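Local structure of pectate lyase II (Xanthomonas campestris pv. campestris, 2QY1) at residues V208-N220 against I231-N244. The protein probably cleaves pectate, a plant cell-wall polysaccharide, by a lyase (beta-elimination) reaction. The protein carries 2 engineered substitutions. Numbering follows the deposited sequence.
Sequences VPLQRFGLSHIYN and INVRMGGIAKIESN. Engineered in segment 208-220: Phe-213 (natural residue Arg). With PO4 (phosphate ion), chain C.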
loop_
_atom_site.group_PDB
_atom_site.type_symbol
_atom_site.label_atom_id
_atom_site.label_comp_id
_atom_site.label_asym_id
_atom_site.label_seq_id
_atom_site.Cartn_x
_atom_site.Cartn_y
_atom_site.Cartn_z
ATOM N N VAL A 208 8.557 1.341 2.222
ATOM C CA VAL A 208 7.524 1.763 3.169
ATOM C C VAL A 208 7.168 3.266 3.115
ATOM O O VAL A 208 7.195 3.947 4.142
ATOM C CB VAL A 208 7.868 1.332 4.630
ATOM C CG1 VAL A 208 6.605 1.015 5.382
ATOM C CG2 VAL A 208 8.782 0.103 4.655
ATOM N N PRO A 209 6.815 3.793 1.924
ATOM C CA PRO A 209 6.782 3.188 0.595
ATOM C C PRO A 209 8.077 3.419 -0.188
ATOM O O PRO A 209 8.894 4.259 0.193
ATOM C CB PRO A 209 5.640 3.941 -0.083
ATOM C CG PRO A 209 5.723 5.324 0.505
ATOM C CD PRO A 209 6.336 5.189 1.885
ATOM N N LEU A 210 8.262 2.663 -1.265
ATOM C CA LEU A 210 9.259 3.015 -2.263
ATOM C C LEU A 210 8.543 3.926 -3.250
ATOM O O LEU A 210 7.646 3.481 -3.970
ATOM C CB LEU A 210 9.807 1.766 -2.970
ATOM C CG LEU A 210 11.045 1.874 -3.876
ATOM C CD1 LEU A 210 11.459 0.486 -4.360
ATOM C CD2 LEU A 210 10.844 2.810 -5.073
ATOM N N GLN A 211 8.927 5.199 -3.270
ATOM C CA GLN A 211 8.293 6.171 -4.152
ATOM C C GLN A 211 9.224 6.585 -5.285
ATOM O O GLN A 211 10.336 7.056 -5.045
ATOM C CB GLN A 211 7.836 7.405 -3.364
ATOM C CG GLN A 211 7.148 8.474 -4.217
ATOM C CD GLN A 211 6.887 9.767 -3.465
ATOM O OE1 GLN A 211 6.915 9.804 -2.236
ATOM N NE2 GLN A 211 6.628 10.839 -4.208
ATOM N N ARG A 212 8.756 6.402 -6.517
ATOM C CA ARG A 212 9.433 6.926 -7.699
ATOM C C ARG A 212 8.535 7.962 -8.364
ATOM O O ARG A 212 7.389 7.656 -8.713
ATOM C CB ARG A 212 9.731 5.808 -8.694
ATOM C CG ARG A 212 10.863 4.870 -8.330
ATOM C CD ARG A 212 11.062 3.905 -9.481
ATOM N NE ARG A 212 12.194 2.996 -9.327
ATOM C CZ ARG A 212 12.102 1.744 -8.882
ATOM N NH1 ARG A 212 10.930 1.241 -8.521
ATOM N NH2 ARG A 212 13.190 0.993 -8.796
ATOM N N PHE A 213 9.060 9.178 -8.541
ATOM C CA PHE A 213 8.331 10.299 -9.165
ATOM C C PHE A 213 7.117 10.736 -8.335
ATOM O O PHE A 213 6.855 10.187 -7.259
ATOM C CB PHE A 213 7.879 9.962 -10.600
ATOM C CG PHE A 213 8.964 9.402 -11.481
ATOM C CD1 PHE A 213 9.813 10.248 -12.187
ATOM C CD2 PHE A 213 9.115 8.023 -11.630
ATOM C CE1 PHE A 213 10.816 9.732 -13.009
ATOM C CE2 PHE A 213 10.112 7.497 -12.452
ATOM C CZ PHE A 213 10.963 8.355 -13.144
ATOM N N GLY A 214 6.391 11.731 -8.841
ATOM C CA GLY A 214 5.117 12.152 -8.259
ATOM C C GLY A 214 5.204 12.831 -6.905
ATOM O O GLY A 214 6.294 13.153 -6.420
ATOM N N LEU A 215 4.039 13.054 -6.301
ATOM C CA LEU A 215 3.950 13.674 -4.986
ATOM C C LEU A 215 3.208 12.758 -4.034
ATOM O O LEU A 215 2.244 12.094 -4.422
ATOM C CB LEU A 215 3.231 15.027 -5.065
ATOM C CG LEU A 215 3.775 16.081 -6.036
ATOM C CD1 LEU A 215 2.810 17.253 -6.141
ATOM C CD2 LEU A 215 5.165 16.558 -5.627
ATOM N N SER A 216 3.666 12.720 -2.787
ATOM C CA SER A 216 2.988 11.945 -1.761
ATOM C C SER A 216 2.867 12.721 -0.457
ATOM O O SER A 216 3.641 13.648 -0.184
ATOM C CB SER A 216 3.690 10.602 -1.526
ATOM O OG SER A 216 4.884 10.771 -0.783
ATOM N N HIS A 217 1.875 12.333 0.333
ATOM C CA HIS A 217 1.696 12.854 1.673
ATOM C C HIS A 217 1.622 11.648 2.602
ATOM O O HIS A 217 0.681 10.858 2.541
ATOM C CB HIS A 217 0.430 13.706 1.741
ATOM C CG HIS A 217 0.227 14.401 3.051
ATOM N ND1 HIS A 217 -1.016 14.796 3.491
ATOM C CD2 HIS A 217 1.103 14.773 4.016
ATOM C CE1 HIS A 217 -0.898 15.388 4.667
ATOM N NE2 HIS A 217 0.377 15.382 5.010
ATOM N N ILE A 218 2.649 11.502 3.433
ATOM C CA ILE A 218 2.795 10.357 4.325
ATOM C C ILE A 218 2.704 10.863 5.764
ATOM O O ILE A 218 3.660 11.438 6.282
ATOM C CB ILE A 218 4.146 9.620 4.057
ATOM C CG1 ILE A 218 4.209 9.133 2.602
ATOM C CG2 ILE A 218 4.357 8.453 5.035
ATOM C CD1 ILE A 218 5.623 8.865 2.081
ATOM N N TYR A 219 1.545 10.676 6.397
ATOM C CA TYR A 219 1.309 11.234 7.736
ATOM C C TYR A 219 0.597 10.282 8.689
ATOM O O TYR A 219 -0.191 9.448 8.258
ATOM C CB TYR A 219 0.583 12.594 7.658
ATOM C CG TYR A 219 -0.916 12.546 7.407
ATOM C CD1 TYR A 219 -1.825 12.498 8.469
ATOM C CD2 TYR A 219 -1.426 12.586 6.111
ATOM C CE1 TYR A 219 -3.206 12.457 8.239
ATOM C CE2 TYR A 219 -2.799 12.557 5.871
ATOM C CZ TYR A 219 -3.682 12.493 6.939
ATOM O OH TYR A 219 -5.040 12.460 6.695
ATOM N N ASN A 220 0.881 10.418 9.985
ATOM C CA ASN A 220 0.227 9.630 11.044
ATOM C C ASN A 220 0.359 8.112 10.893
ATOM O O ASN A 220 -0.504 7.359 11.359
ATOM C CB ASN A 220 -1.253 10.015 11.193
ATOM C CG ASN A 220 -1.454 11.383 11.819
ATOM O OD1 ASN A 220 -0.542 11.961 12.422
ATOM N ND2 ASN A 220 -2.664 11.907 11.683
ATOM N N ILE A 231 10.739 4.871 4.376
ATOM C CA ILE A 231 10.296 5.711 3.268
ATOM C C ILE A 231 11.486 5.961 2.348
ATOM O O ILE A 231 12.482 6.562 2.757
ATOM C CB ILE A 231 9.717 7.061 3.765
ATOM C CG1 ILE A 231 8.522 6.828 4.698
ATOM C CG2 ILE A 231 9.320 7.951 2.586
ATOM C CD1 ILE A 231 8.241 7.981 5.652
ATOM N N ASN A 232 11.377 5.485 1.112
ATOM C CA ASN A 232 12.442 5.632 0.127
ATOM C C ASN A 232 11.952 6.451 -1.066
ATOM O O ASN A 232 11.245 5.936 -1.934
ATOM C CB ASN A 232 12.944 4.251 -0.319
ATOM C CG ASN A 232 14.293 4.306 -1.019
ATOM O OD1 ASN A 232 14.908 5.366 -1.146
ATOM N ND2 ASN A 232 14.761 3.150 -1.475
ATOM N N VAL A 233 12.324 7.730 -1.090
ATOM C CA VAL A 233 11.850 8.661 -2.115
ATOM C C VAL A 233 12.899 8.806 -3.213
ATOM O O VAL A 233 14.052 9.123 -2.936
ATOM C CB VAL A 233 11.506 10.047 -1.519
ATOM C CG1 VAL A 233 10.727 10.874 -2.524
ATOM C CG2 VAL A 233 10.695 9.898 -0.238
ATOM N N ARG A 234 12.486 8.586 -4.458
ATOM C CA ARG A 234 13.419 8.451 -5.578
ATOM C C ARG A 234 12.902 9.120 -6.848
ATOM O O ARG A 234 11.723 9.471 -6.939
ATOM C CB ARG A 234 13.686 6.963 -5.849
ATOM C CG ARG A 234 14.474 6.252 -4.753
ATOM C CD ARG A 234 14.067 4.793 -4.616
ATOM N NE ARG A 234 14.613 3.963 -5.688
ATOM C CZ ARG A 234 14.790 2.645 -5.611
ATOM N NH1 ARG A 234 14.477 1.984 -4.503
ATOM N NH2 ARG A 234 15.297 1.986 -6.645
ATOM N N MET A 235 13.799 9.294 -7.819
ATOM C CA MET A 235 13.466 9.812 -9.155
ATOM C C MET A 235 12.725 11.156 -9.164
ATOM O O MET A 235 11.750 11.335 -9.900
ATOM C CB MET A 235 12.685 8.765 -9.968
ATOM C CG MET A 235 13.469 7.503 -10.318
ATOM S SD MET A 235 15.092 7.802 -11.061
ATOM C CE MET A 235 14.665 8.736 -12.533
ATOM N N GLY A 236 13.189 12.097 -8.346
ATOM C CA GLY A 236 12.602 13.434 -8.301
ATOM C C GLY A 236 11.271 13.534 -7.574
ATOM O O GLY A 236 10.678 14.612 -7.506
ATOM N N GLY A 237 10.795 12.410 -7.038
ATOM C CA GLY A 237 9.589 12.400 -6.215
ATOM C C GLY A 237 9.761 13.274 -4.984
ATOM O O GLY A 237 10.876 13.446 -4.482
ATOM N N ILE A 238 8.663 13.854 -4.513
ATOM C CA ILE A 238 8.683 14.628 -3.273
ATOM C C ILE A 238 7.633 14.066 -2.317
ATOM O O ILE A 238 6.501 13.806 -2.717
ATOM C CB ILE A 238 8.459 16.148 -3.523
ATOM C CG1 ILE A 238 9.530 16.703 -4.474
ATOM C CG2 ILE A 238 8.460 16.922 -2.201
ATOM C CD1 ILE A 238 9.254 18.113 -5.001
ATOM N N ALA A 239 8.022 13.866 -1.061
ATOM C CA ALA A 239 7.107 13.363 -0.042
ATOM C C ALA A 239 6.984 14.339 1.124
ATOM O O ALA A 239 7.986 14.725 1.730
ATOM C CB ALA A 239 7.565 12.002 0.456
ATOM N N LYS A 240 5.755 14.748 1.422
ATOM C CA LYS A 240 5.476 15.481 2.649
ATOM C C LYS A 240 5.308 14.450 3.764
ATOM O O LYS A 240 4.310 13.729 3.813
ATOM C CB LYS A 240 4.226 16.356 2.504
ATOM C CG LYS A 240 3.936 17.215 3.727
ATOM C CD LYS A 240 2.743 18.136 3.508
ATOM C CE LYS A 240 2.530 19.051 4.706
ATOM N NZ LYS A 240 3.606 20.075 4.854
ATOM N N ILE A 241 6.307 14.379 4.642
ATOM C CA ILE A 241 6.347 13.386 5.714
ATOM C C ILE A 241 6.047 14.074 7.045
ATOM O O ILE A 241 6.879 14.809 7.578
ATOM C CB ILE A 241 7.713 12.648 5.749
ATOM C CG1 ILE A 241 8.005 12.005 4.386
ATOM C CG2 ILE A 241 7.743 11.604 6.871
ATOM C CD1 ILE A 241 9.417 11.451 4.233
ATOM N N GLU A 242 4.852 13.814 7.574
ATOM C CA GLU A 242 4.287 14.614 8.660
ATOM C C GLU A 242 3.719 13.765 9.798
ATOM O O GLU A 242 2.963 12.827 9.561
ATOM C CB GLU A 242 3.194 15.525 8.086
ATOM C CG GLU A 242 2.531 16.460 9.084
ATOM C CD GLU A 242 1.397 17.278 8.482
ATOM O OE1 GLU A 242 0.825 18.109 9.216
ATOM O OE2 GLU A 242 1.071 17.096 7.286
ATOM N N SER A 243 4.091 14.104 11.032
ATOM C CA SER A 243 3.486 13.519 12.238
ATOM C C SER A 243 3.389 11.987 12.258
ATOM O O SER A 243 2.390 11.423 12.715
ATOM C CB SER A 243 2.105 14.142 12.499
ATOM O OG SER A 243 2.220 15.523 12.796
ATOM N N ASN A 244 4.425 11.322 11.757
ATOM C CA ASN A 244 4.521 9.871 11.856
ATOM C C ASN A 244 5.166 9.484 13.187
ATOM O O ASN A 244 5.705 10.335 13.899
ATOM C CB ASN A 244 5.320 9.292 10.678
ATOM C CG ASN A 244 4.741 9.675 9.324
ATOM O OD1 ASN A 244 5.207 10.615 8.680
ATOM N ND2 ASN A 244 3.720 8.954 8.891
HETATM P P PO4 C . 15.937 -1.429 -5.033
HETATM O O1 PO4 C . 15.369 -0.595 -3.910
HETATM O O2 PO4 C . 15.279 -2.789 -5.045
HETATM O O3 PO4 C . 17.426 -1.603 -4.815
HETATM O O4 PO4 C . 15.694 -0.740 -6.359
#
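Leu-210 pairs with Asn-232 and Leu-215 with Ile-238 in two parallel ladders, which stack successive coils of the right-handed parallel beta-helix of pectate lyases. Between the ladders the register shifts by one, where the second coil makes a type I' turn from Arg-234 to Gly-237. At this corner Met-235 lies alongside the engineered Phe-213. Met-235 CB sits over the centre of the Phe-213 ring, 3.6 Å from its centroid, a CH-pi contact.

Inside the coil, Gln-211 spans the bend. Its CG is anti to the backbone N (chi1 -180°) and the chain runs on extended. Gln-211 NE2 donates to Phe-213 O, which lies in the plane of the Gln-211 amide, and weakly to Ile-238 O. Ser-216 OG donates to Gln-211 OE1 at 2.7 Å, from above the carbonyl plane.

Arg-212 and Arg-234 run side by side, their guanidinium planes 59° apart. Arg-234 grips a phosphate, probably from the crystallisation liquor, with NH1 and NH2. Arg-212 NE forms a salt bridge with Asp-184, and its NH1 a hydrogen bond with Gly-181 O.

On the outer face His-217 lies beside the Lys-240 chain. His-217 ND1 is hydrogen-bonded to Tyr-304 OH. In the ring plane, His-217 NE2 donates to Glu-242 OE2 at 2.9 Å, and Tyr-306 OH also bonds this oxygen.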